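Local coordinates for protein inositol-3-phosphate synthase (Caenorhabditis elegans, PDB 1VKO) that belongs to the myo-inositol-1-phosphate synthase family and binds nicotinamide-adenine-dinucleotide through a Rossmann-type domain, in a four-chain assembly, at residues S95-A98 with N99-M103; Y167-M170 with G171-K174; G308-E311 with L312-H316; P486-P489 with P490-I494. One frame throughout, in Å; residues are numbered along the deposited sequence.

Overall arrangement
From the N terminus the four contacts follow in series, none nested in or crossing another, and each closes only a local turn of one continuous piece of chain. Interaction 1 ends helix 87-100; interaction 2 spans the short helix 168-173. Their centres are about 17 Å apart, with no touch between them. Interaction 3 follows in helix 307-316, between two strands of the parallel sheet, and interaction 4 is a turn in the loop before helix 498-513. The last two do touch, Ile310 CD1 lying 4.0 Å from Val487 CG1, which ties that loop to the helix. Interactions 1 and 4, on opposite sides of the chain's centre, both meet the second subunit.

Interaction 1 of 4, residues S95-A98 with N99-M103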
loop_
_atom_site.group_PDB
_atom_site.type_symbol
_atom_site.label_atom_id
_atom_site.label_comp_id
_atom_site.label_asym_id
_atom_site.label_seq_id
_atom_site.Cartn_x
_atom_site.Cartn_y
_atom_site.Cartn_z
ATOM N N SER A 95 1.941 28.580 -15.515
ATOM C CA SER A 95 0.582 28.534 -14.993
ATOM C C SER A 95 -0.090 29.889 -14.807
ATOM O O SER A 95 -1.327 29.978 -14.930
ATOM C CB SER A 95 0.536 27.759 -13.680
ATOM O OG SER A 95 1.102 26.469 -13.830
ATOM N N ILE A 96 0.686 30.930 -14.496
ATOM C CA ILE A 96 0.147 32.322 -14.468
ATOM C C ILE A 96 -0.388 32.698 -15.847
ATOM O O ILE A 96 -1.552 33.092 -16.003
ATOM C CB ILE A 96 1.208 33.327 -13.882
ATOM C CG1 ILE A 96 1.443 33.015 -12.391
ATOM C CG2 ILE A 96 0.761 34.721 -13.933
ATOM C CD1 ILE A 96 2.670 33.674 -11.786
ATOM N N PHE A 97 0.436 32.521 -16.862
ATOM C CA PHE A 97 0.014 32.801 -18.240
ATOM C C PHE A 97 -1.190 31.971 -18.583
ATOM O O PHE A 97 -2.148 32.455 -19.157
ATOM C CB PHE A 97 1.135 32.451 -19.212
ATOM C CG PHE A 97 2.210 33.500 -19.293
ATOM C CD1 PHE A 97 1.875 34.865 -19.382
ATOM C CD2 PHE A 97 3.548 33.136 -19.312
ATOM C CE1 PHE A 97 2.870 35.828 -19.457
ATOM C CE2 PHE A 97 4.549 34.099 -19.409
ATOM C CZ PHE A 97 4.219 35.438 -19.469
ATOM N N ALA A 98 -1.127 30.697 -18.210
ATOM C CA ALA A 98 -2.130 29.747 -18.570
ATOM C C ALA A 98 -3.440 30.157 -17.954
ATOM O O ALA A 98 -4.470 30.087 -18.616
ATOM C CB ALA A 98 -1.712 28.373 -18.122
ATOM N N ASN A 99 -3.422 30.598 -16.696
ATOM C CA ASN A 99 -4.657 31.145 -16.077
ATOM C C ASN A 99 -5.130 32.505 -16.625
ATOM O O ASN A 99 -6.327 32.756 -16.694
ATOM C CB ASN A 99 -4.550 31.202 -14.558
ATOM C CG ASN A 99 -4.718 29.856 -13.925
ATOM O OD1 ASN A 99 -5.810 29.505 -13.449
ATOM N ND2 ASN A 99 -3.636 29.077 -13.907
ATOM N N GLN A 100 -4.202 33.372 -17.001
ATOM C CA GLN A 100 -4.549 34.662 -17.618
ATOM C C GLN A 100 -5.362 34.471 -18.888
ATOM O O GLN A 100 -6.378 35.141 -19.089
ATOM C CB GLN A 100 -3.290 35.442 -17.945
ATOM C CG GLN A 100 -2.664 36.191 -16.775
ATOM C CD GLN A 100 -1.280 36.722 -17.102
ATOM O OE1 GLN A 100 -0.611 36.199 -17.983
ATOM N NE2 GLN A 100 -0.824 37.731 -16.353
ATOM N N TYR A 101 -4.944 33.521 -19.726
ATOM C CA TYR A 101 -5.620 33.246 -20.989
ATOM C C TYR A 101 -6.617 32.108 -20.950
ATOM O O TYR A 101 -7.155 31.722 -21.992
ATOM C CB TYR A 101 -4.583 32.973 -22.062
ATOM C CG TYR A 101 -3.750 34.196 -22.328
ATOM C CD1 TYR A 101 -2.590 34.439 -21.605
ATOM C CD2 TYR A 101 -4.151 35.140 -23.271
ATOM C CE1 TYR A 101 -1.832 35.577 -21.830
ATOM C CE2 TYR A 101 -3.391 36.289 -23.513
ATOM C CZ TYR A 101 -2.242 36.496 -22.783
ATOM O OH TYR A 101 -1.489 37.609 -23.005
ATOM N N ALA A 102 -6.855 31.552 -19.760
ATOM C CA ALA A 102 -7.804 30.456 -19.602
ATOM C C ALA A 102 -7.548 29.299 -20.577
ATOM O O ALA A 102 -8.467 28.796 -21.240
ATOM C CB ALA A 102 -9.218 30.982 -19.746
ATOM N N MET A 103 -6.295 28.851 -20.636
ATOM C CA MET A 103 -5.913 27.787 -21.562
ATOM C C MET A 103 -6.504 26.442 -21.189
ATOM O O MET A 103 -6.621 26.095 -20.003
ATOM C CB MET A 103 -4.400 27.704 -21.735
ATOM C CG MET A 103 -3.690 29.069 -21.855
ATOM S SD MET A 103 -2.015 28.959 -22.513
ATOM C CE MET A 103 -1.597 30.649 -22.859
#
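Two N-H groups of one residue hold Ser95 O: Asn99 ND2 at 2.7 Å and Asn99 N at 2.8 Å. They come from opposite faces of the carbonyl plane, each tilted out of it. The side-chain bond is almost straight, at 178°, and Ser95 O lies in the amide plane of Asn99. A chi1 of -76° keeps Asn99 CG beside its own backbone N, which lets the amide fold back along the helix to the carbonyl one turn earlier. ND2 has a further acceptor in Asn115 O, so the amide joins the helix to the chain beyond it.

On another face of the last turn, Phe97 and Gln100 run side by side in the same direction. Gln100 OE1 reaches the edge of the phenyl ring, 3.1 Å from Phe97 CD1, with the ring and amide planes 51° apart. NE2 of the same amide bonds to Asn152 O. Phe97 O accepts from Tyr101 N at 3.0 Å and also lies in the plane of the Tyr101 ring, at its edge, 3.2 Å from Tyr101 CD1.

A Schellman motif ends helix 87-100. Ala102 has positive phi, and Met103 N returns to Ala98 O at 3.0 Å; a weak bond runs from Ala102 N to Asn99 O. This reversal brings Met103 CG within 4.3 Å of Ala98 CB. Met103 packs on helix 178-188, and Met426 of the second subunit on Ala98 and Asn99. Carbonyls of the final turn thus find donors although the helix stops, and the amides of Asn99 and Gln100 carry its polar links outward to neighbouring loops.

Interaction 2 of 4, residues Y167-M170 with G171-K174; sequences YEAM and GRAK
The Arg172 side chain bends back to Ala169, its NH2 3.8 Å from Ala169 CB. The first torsion sets CG anti to the backbone N (chi1 -161°), and a bend at chi3, 42°, turns the guanidinium back along the helix. NH2 then bonds to Gly85 O and NH1 to Ser162 OG, which fixes the rotation of the group; bound nicotinamide-adenine-dinucleotide is about 5 Å from this side chain. A water completes the link, donating to Ala169 O at 2.8 Å and accepting from Arg172 NE at 3.2 Å. Ala169 O also takes Ala173 N, 3.2 Å away and above the carbonyl plane.

The backbone here is the short helix 168-173 of the Rossmann-type domain. Its last bond, Lys174 N to Met170 O at 3.0 Å, comes from a residue whose positive phi (70°) ends the helical path.

The packed flank belongs to Ala169, Met170 and Ala173, all buried: the two alanines rest on helix 87-100, whereas the extended Met170 side chain packs against helix 178-188. By contrast Glu168 and Gly171 occupy the solvent side. There the Gly171 N to Tyr167 O hydrogen bond is longer, 3.3 Å, and Glu168 OE1 stays 7.0 Å from Arg172 NH1, too far for ionic contact.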
loop_
_atom_site.group_PDB
_atom_site.type_symbol
_atom_site.label_atom_id
_atom_site.label_comp_id
_atom_site.label_asym_id
_atom_site.label_seq_id
_atom_site.Cartn_x
_atom_site.Cartn_y
_atom_site.Cartn_z
ATOM N N TYR A 167 10.566 28.129 -22.444
ATOM C CA TYR A 167 9.923 27.106 -23.265
ATOM C C TYR A 167 10.742 25.817 -23.235
ATOM O O TYR A 167 10.196 24.757 -22.944
ATOM C CB TYR A 167 9.643 27.614 -24.688
ATOM C CG TYR A 167 9.221 26.549 -25.688
ATOM C CD1 TYR A 167 8.004 25.881 -25.567
ATOM C CD2 TYR A 167 10.060 26.201 -26.740
ATOM C CE1 TYR A 167 7.639 24.899 -26.493
ATOM C CE2 TYR A 167 9.714 25.234 -27.657
ATOM C CZ TYR A 167 8.508 24.581 -27.535
ATOM O OH TYR A 167 8.187 23.613 -28.468
ATOM N N GLU A 168 12.050 25.909 -23.474
ATOM C CA GLU A 168 12.940 24.741 -23.372
ATOM C C GLU A 168 12.939 24.228 -21.955
ATOM O O GLU A 168 13.122 23.011 -21.683
ATOM C CB GLU A 168 14.370 25.130 -23.689
ATOM C CG GLU A 168 14.661 25.656 -25.083
ATOM C CD GLU A 168 16.121 26.111 -25.225
ATOM O OE1 GLU A 168 16.572 26.994 -24.453
ATOM O OE2 GLU A 168 16.829 25.577 -26.103
ATOM N N ALA A 169 12.785 25.177 -21.039
ATOM C CA ALA A 169 12.662 24.903 -19.630
ATOM C C ALA A 169 11.423 24.034 -19.269
ATOM O O ALA A 169 11.455 23.289 -18.310
ATOM C CB ALA A 169 12.624 26.226 -18.892
ATOM N N MET A 170 10.324 24.197 -20.000
ATOM C CA MET A 170 9.114 23.404 -19.820
ATOM C C MET A 170 9.268 21.969 -20.330
ATOM O O MET A 170 8.754 20.997 -19.706
ATOM C CB MET A 170 7.985 24.016 -20.587
ATOM C CG MET A 170 7.396 25.250 -20.005
ATOM S SD MET A 170 5.936 25.531 -21.004
ATOM C CE MET A 170 5.084 26.394 -19.731
ATOM N N GLY A 171 9.950 21.846 -21.466
ATOM C CA GLY A 171 10.257 20.566 -22.062
ATOM C C GLY A 171 11.171 19.782 -21.148
ATOM O O GLY A 171 11.036 18.552 -21.010
ATOM N N ARG A 172 12.099 20.501 -20.520
ATOM C CA ARG A 172 13.018 19.934 -19.543
ATOM C C ARG A 172 12.211 19.383 -18.398
ATOM O O ARG A 172 12.433 18.271 -18.002
ATOM C CB ARG A 172 13.957 21.028 -19.024
ATOM C CG ARG A 172 15.224 20.574 -18.357
ATOM C CD ARG A 172 16.342 21.644 -18.310
ATOM N NE ARG A 172 15.868 23.002 -17.980
ATOM C CZ ARG A 172 16.632 24.114 -17.997
ATOM N NH1 ARG A 172 17.923 24.024 -18.311
ATOM N NH2 ARG A 172 16.109 25.316 -17.691
ATOM N N ALA A 173 11.264 20.167 -17.883
ATOM C CA ALA A 173 10.625 19.866 -16.603
ATOM C C ALA A 173 9.636 18.704 -16.709
ATOM O O ALA A 173 9.545 17.862 -15.789
ATOM C CB ALA A 173 9.944 21.103 -16.079
ATOM N N LYS A 174 8.910 18.635 -17.835
ATOM C CA LYS A 174 7.975 17.512 -18.114
ATOM C C LYS A 174 6.750 17.569 -17.203
ATOM O O LYS A 174 6.239 16.529 -16.796
ATOM C CB LYS A 174 8.664 16.134 -17.954
ATOM C CG LYS A 174 9.886 15.927 -18.847
ATOM C CD LYS A 174 10.310 14.486 -18.895
ATOM C CE LYS A 174 11.409 14.130 -17.899
ATOM N NZ LYS A 174 12.738 14.638 -18.349
HETATM O O HOH W 1 13.192 23.051 -16.152
#

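Interaction 3 of 4, residues G308-E311 with L312-H316; sequences GLIE and LAERH
In helix 307-316, the connection between strands 295-298 and 320-321, Ile310 and Glu314 meet one turn apart. Their side chains pass at a slant, Glu314 OE2 resting 4.0 Å from the CG2 branch of Ile310. Glu314 has CG beside its backbone N (chi1 -84°) and an extended chain beyond, a shape that carries the carboxylate back toward the preceding turn; OE1 comes to 3.6 Å from Glu311 CA. Beneath them Glu314 N bonds to Ile310 O at 2.7 Å, and Ala313 N to Leu309 O at 2.8 Å.

On the buried flank Leu309 CD2 and Leu312 CD2 are 4.3 Å apart, an apolar methyl contact, with Leu309 packing on helix 281-291 and Leu312 on helix 265-273. The Glu311 carboxylate is held by the start of helix 265-273, where OE1 accepts from Ala265 N; Glu311 OE2 stays 5.1 Å from Arg315 NH1, not in contact. That arginine makes a weak, long ion pair with Asp266.

The i to i+4 bonding starts with a weak bond from Leu312 N to Gly308 O and continues to Arg315 N and Glu311 O at 3.0 Å. Strand 295-298, this helix and parallel strand 320-321 make a beta-alpha-beta unit, as in Rossmann-type folds.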
loop_
_atom_site.group_PDB
_atom_site.type_symbol
_atom_site.label_atom_id
_atom_site.label_comp_id
_atom_site.label_asym_id
_atom_site.label_seq_id
_atom_site.Cartn_x
_atom_site.Cartn_y
_atom_site.Cartn_z
ATOM N N GLY A 308 22.870 36.738 11.474
ATOM C CA GLY A 308 23.318 37.949 10.821
ATOM C C GLY A 308 22.363 38.500 9.784
ATOM O O GLY A 308 22.180 39.711 9.690
ATOM N N LEU A 309 21.761 37.606 9.008
ATOM C CA LEU A 309 20.754 37.946 8.006
ATOM C C LEU A 309 19.429 38.452 8.589
ATOM O O LEU A 309 18.904 39.489 8.196
ATOM C CB LEU A 309 20.540 36.761 7.040
ATOM C CG LEU A 309 21.408 37.076 5.823
ATOM C CD1 LEU A 309 21.688 35.925 4.857
ATOM C CD2 LEU A 309 20.677 38.145 5.132
ATOM N N ILE A 310 18.882 37.714 9.528
ATOM C CA ILE A 310 17.698 38.176 10.215
ATOM C C ILE A 310 17.959 39.586 10.748
ATOM O O ILE A 310 17.233 40.540 10.386
ATOM C CB ILE A 310 17.303 37.186 11.313
ATOM C CG1 ILE A 310 16.771 35.892 10.673
ATOM C CG2 ILE A 310 16.302 37.825 12.266
ATOM C CD1 ILE A 310 16.639 34.715 11.626
ATOM N N GLU A 311 19.015 39.744 11.553
ATOM C CA GLU A 311 19.392 41.083 12.032
ATOM C C GLU A 311 19.429 42.136 10.895
ATOM O O GLU A 311 18.990 43.267 11.067
ATOM C CB GLU A 311 20.708 41.028 12.808
ATOM C CG GLU A 311 21.109 42.343 13.443
ATOM C CD GLU A 311 22.385 42.248 14.259
ATOM O OE1 GLU A 311 23.261 41.441 13.921
ATOM O OE2 GLU A 311 22.511 43.000 15.243
ATOM N N LEU A 312 19.905 41.752 9.722
ATOM C CA LEU A 312 20.026 42.715 8.626
ATOM C C LEU A 312 18.649 43.073 8.082
ATOM O O LEU A 312 18.368 44.225 7.745
ATOM C CB LEU A 312 20.950 42.174 7.519
ATOM C CG LEU A 312 21.328 43.114 6.350
ATOM C CD1 LEU A 312 22.277 44.279 6.738
ATOM C CD2 LEU A 312 21.910 42.311 5.217
ATOM N N ALA A 313 17.779 42.067 8.007
ATOM C CA ALA A 313 16.400 42.313 7.660
ATOM C C ALA A 313 15.689 43.176 8.720
ATOM O O ALA A 313 14.924 44.070 8.361
ATOM C CB ALA A 313 15.685 41.010 7.451
ATOM N N GLU A 314 15.913 42.905 10.014
ATOM C CA GLU A 314 15.296 43.714 11.090
ATOM C C GLU A 314 15.697 45.185 10.888
ATOM O O GLU A 314 14.873 46.089 10.964
ATOM C CB GLU A 314 15.710 43.239 12.513
ATOM C CG GLU A 314 14.912 42.072 13.137
ATOM C CD GLU A 314 15.643 41.345 14.296
ATOM O OE1 GLU A 314 16.847 41.616 14.563
ATOM O OE2 GLU A 314 15.021 40.467 14.947
ATOM N N ARG A 315 16.977 45.395 10.607
ATOM C CA ARG A 315 17.552 46.723 10.486
ATOM C C ARG A 315 17.084 47.443 9.243
ATOM O O ARG A 315 17.084 48.669 9.204
ATOM C CB ARG A 315 19.072 46.623 10.479
ATOM C CG ARG A 315 19.735 47.537 11.499
ATOM C CD ARG A 315 21.173 47.171 11.809
ATOM N NE ARG A 315 21.988 47.204 10.602
ATOM C CZ ARG A 315 23.244 46.808 10.561
ATOM N NH1 ARG A 315 23.798 46.345 11.676
ATOM N NH2 ARG A 315 23.940 46.862 9.419
ATOM N N HIS A 316 16.673 46.701 8.227
ATOM C CA HIS A 316 16.289 47.326 6.955
ATOM C C HIS A 316 14.787 47.345 6.691
ATOM O O HIS A 316 14.337 47.825 5.645
ATOM C CB HIS A 316 17.073 46.725 5.783
ATOM C CG HIS A 316 18.398 47.378 5.556
ATOM N ND1 HIS A 316 19.521 47.063 6.292
ATOM C CD2 HIS A 316 18.779 48.343 4.688
ATOM C CE1 HIS A 316 20.541 47.802 5.887
ATOM N NE2 HIS A 316 20.116 48.588 4.914
#

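Interaction 4 of 4, residues P486-P489 with P490-I494; sequences PVVP and PGTPI
A chi1 of 65° puts Thr492 OG1 between its own backbone N and carbonyl carbon, facing back toward Pro489, while chi1 of -58° sets Val488 CG2 likewise between the two backbone arms, toward the same threonine. Pro489 O accepts two bonds. Thr492 OG1 donates to it at 2.7 Å, in the carbonyl plane and on a lone pair; Thr492 N, also in that plane, lies 3.3 Å away with a bent N-H approach of 136°.

The second of these bonds closes a type II beta turn from Pro489 to Thr492. Pro490 is at position i+1 and Gly491, with positive phi, at i+2.

Beyond the turn the two arms pack. Val488 CG2 sits 3.3 Å from Thr492 O, 3.7 Å from Thr492 OG1 and 4.2 Å from Ile494 CG1. Further along, Pro486 and Ile494 cross at about a right angle, their nearest carbons, Pro486 CG and Ile494 CG2, 4.1 Å apart.

Phe525 of the second subunit packs on Pro489, Thr492 and Pro493. Within its own chain the segment lies against helix 307-316, Val487 on Ile310 and Pro490 on Glu314. Val487 also shares a backbone hydrogen bond with Gly322, just past strand 320-321, and the loop itself leads on to helix 498-513.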
loop_
_atom_site.group_PDB
_atom_site.type_symbol
_atom_site.label_atom_id
_atom_site.label_comp_id
_atom_site.label_asym_id
_atom_site.label_seq_id
_atom_site.Cartn_x
_atom_site.Cartn_y
_atom_site.Cartn_z
ATOM N N PRO A 486 10.121 25.971 9.521
ATOM C CA PRO A 486 9.834 27.397 9.641
ATOM C C PRO A 486 10.867 28.118 10.542
ATOM O O PRO A 486 11.265 27.616 11.616
ATOM C CB PRO A 486 8.400 27.447 10.187
ATOM C CG PRO A 486 8.032 26.033 10.578
ATOM C CD PRO A 486 9.131 25.121 10.207
ATOM N N VAL A 487 11.347 29.235 10.019
ATOM C CA VAL A 487 12.184 30.158 10.708
ATOM C C VAL A 487 11.207 31.136 11.401
ATOM O O VAL A 487 10.194 31.570 10.817
ATOM C CB VAL A 487 13.106 30.873 9.689
ATOM C CG1 VAL A 487 14.031 31.916 10.372
ATOM C CG2 VAL A 487 13.948 29.842 8.943
ATOM N N VAL A 488 11.497 31.454 12.659
ATOM C CA VAL A 488 10.569 32.213 13.486
ATOM C C VAL A 488 11.316 33.284 14.307
ATOM O O VAL A 488 12.507 33.112 14.640
ATOM C CB VAL A 488 9.756 31.283 14.426
ATOM C CG1 VAL A 488 8.967 30.226 13.628
ATOM C CG2 VAL A 488 10.670 30.656 15.522
ATOM N N PRO A 489 10.634 34.377 14.653
ATOM C CA PRO A 489 11.273 35.430 15.420
ATOM C C PRO A 489 12.057 34.861 16.594
ATOM O O PRO A 489 11.541 34.008 17.298
ATOM C CB PRO A 489 10.093 36.256 15.897
ATOM C CG PRO A 489 9.110 36.123 14.773
ATOM C CD PRO A 489 9.228 34.703 14.335
ATOM N N PRO A 490 13.296 35.313 16.795
ATOM C CA PRO A 490 14.149 34.790 17.898
ATOM C C PRO A 490 13.420 34.659 19.247
ATOM O O PRO A 490 12.651 35.549 19.637
ATOM C CB PRO A 490 15.302 35.810 18.003
ATOM C CG PRO A 490 15.122 36.813 16.810
ATOM C CD PRO A 490 13.980 36.331 15.961
ATOM N N GLY A 491 13.654 33.545 19.935
ATOM C CA GLY A 491 13.080 33.304 21.264
ATOM C C GLY A 491 11.627 32.852 21.330
ATOM O O GLY A 491 11.015 32.852 22.415
ATOM N N THR A 492 11.052 32.492 20.185
ATOM C CA THR A 492 9.667 32.011 20.155
ATOM C C THR A 492 9.620 30.592 19.562
ATOM O O THR A 492 10.520 30.218 18.787
ATOM C CB THR A 492 8.776 32.948 19.364
ATOM O OG1 THR A 492 9.188 32.939 17.998
ATOM C CG2 THR A 492 8.950 34.402 19.810
ATOM N N PRO A 493 8.590 29.811 19.925
ATOM C CA PRO A 493 8.493 28.414 19.534
ATOM C C PRO A 493 8.100 28.192 18.073
ATOM O O PRO A 493 7.313 28.942 17.514
ATOM C CB PRO A 493 7.372 27.897 20.421
ATOM C CG PRO A 493 6.508 29.064 20.639
ATOM C CD PRO A 493 7.431 30.215 20.744
ATOM N N ILE A 494 8.657 27.133 17.492
ATOM C CA ILE A 494 8.287 26.646 16.173
ATOM C C ILE A 494 6.950 25.929 16.246
ATOM O O ILE A 494 6.651 25.229 17.210
ATOM C CB ILE A 494 9.367 25.698 15.655
ATOM C CG1 ILE A 494 10.636 26.493 15.275
ATOM C CG2 ILE A 494 8.862 24.937 14.467
ATOM C CD1 ILE A 494 11.934 25.719 15.495
#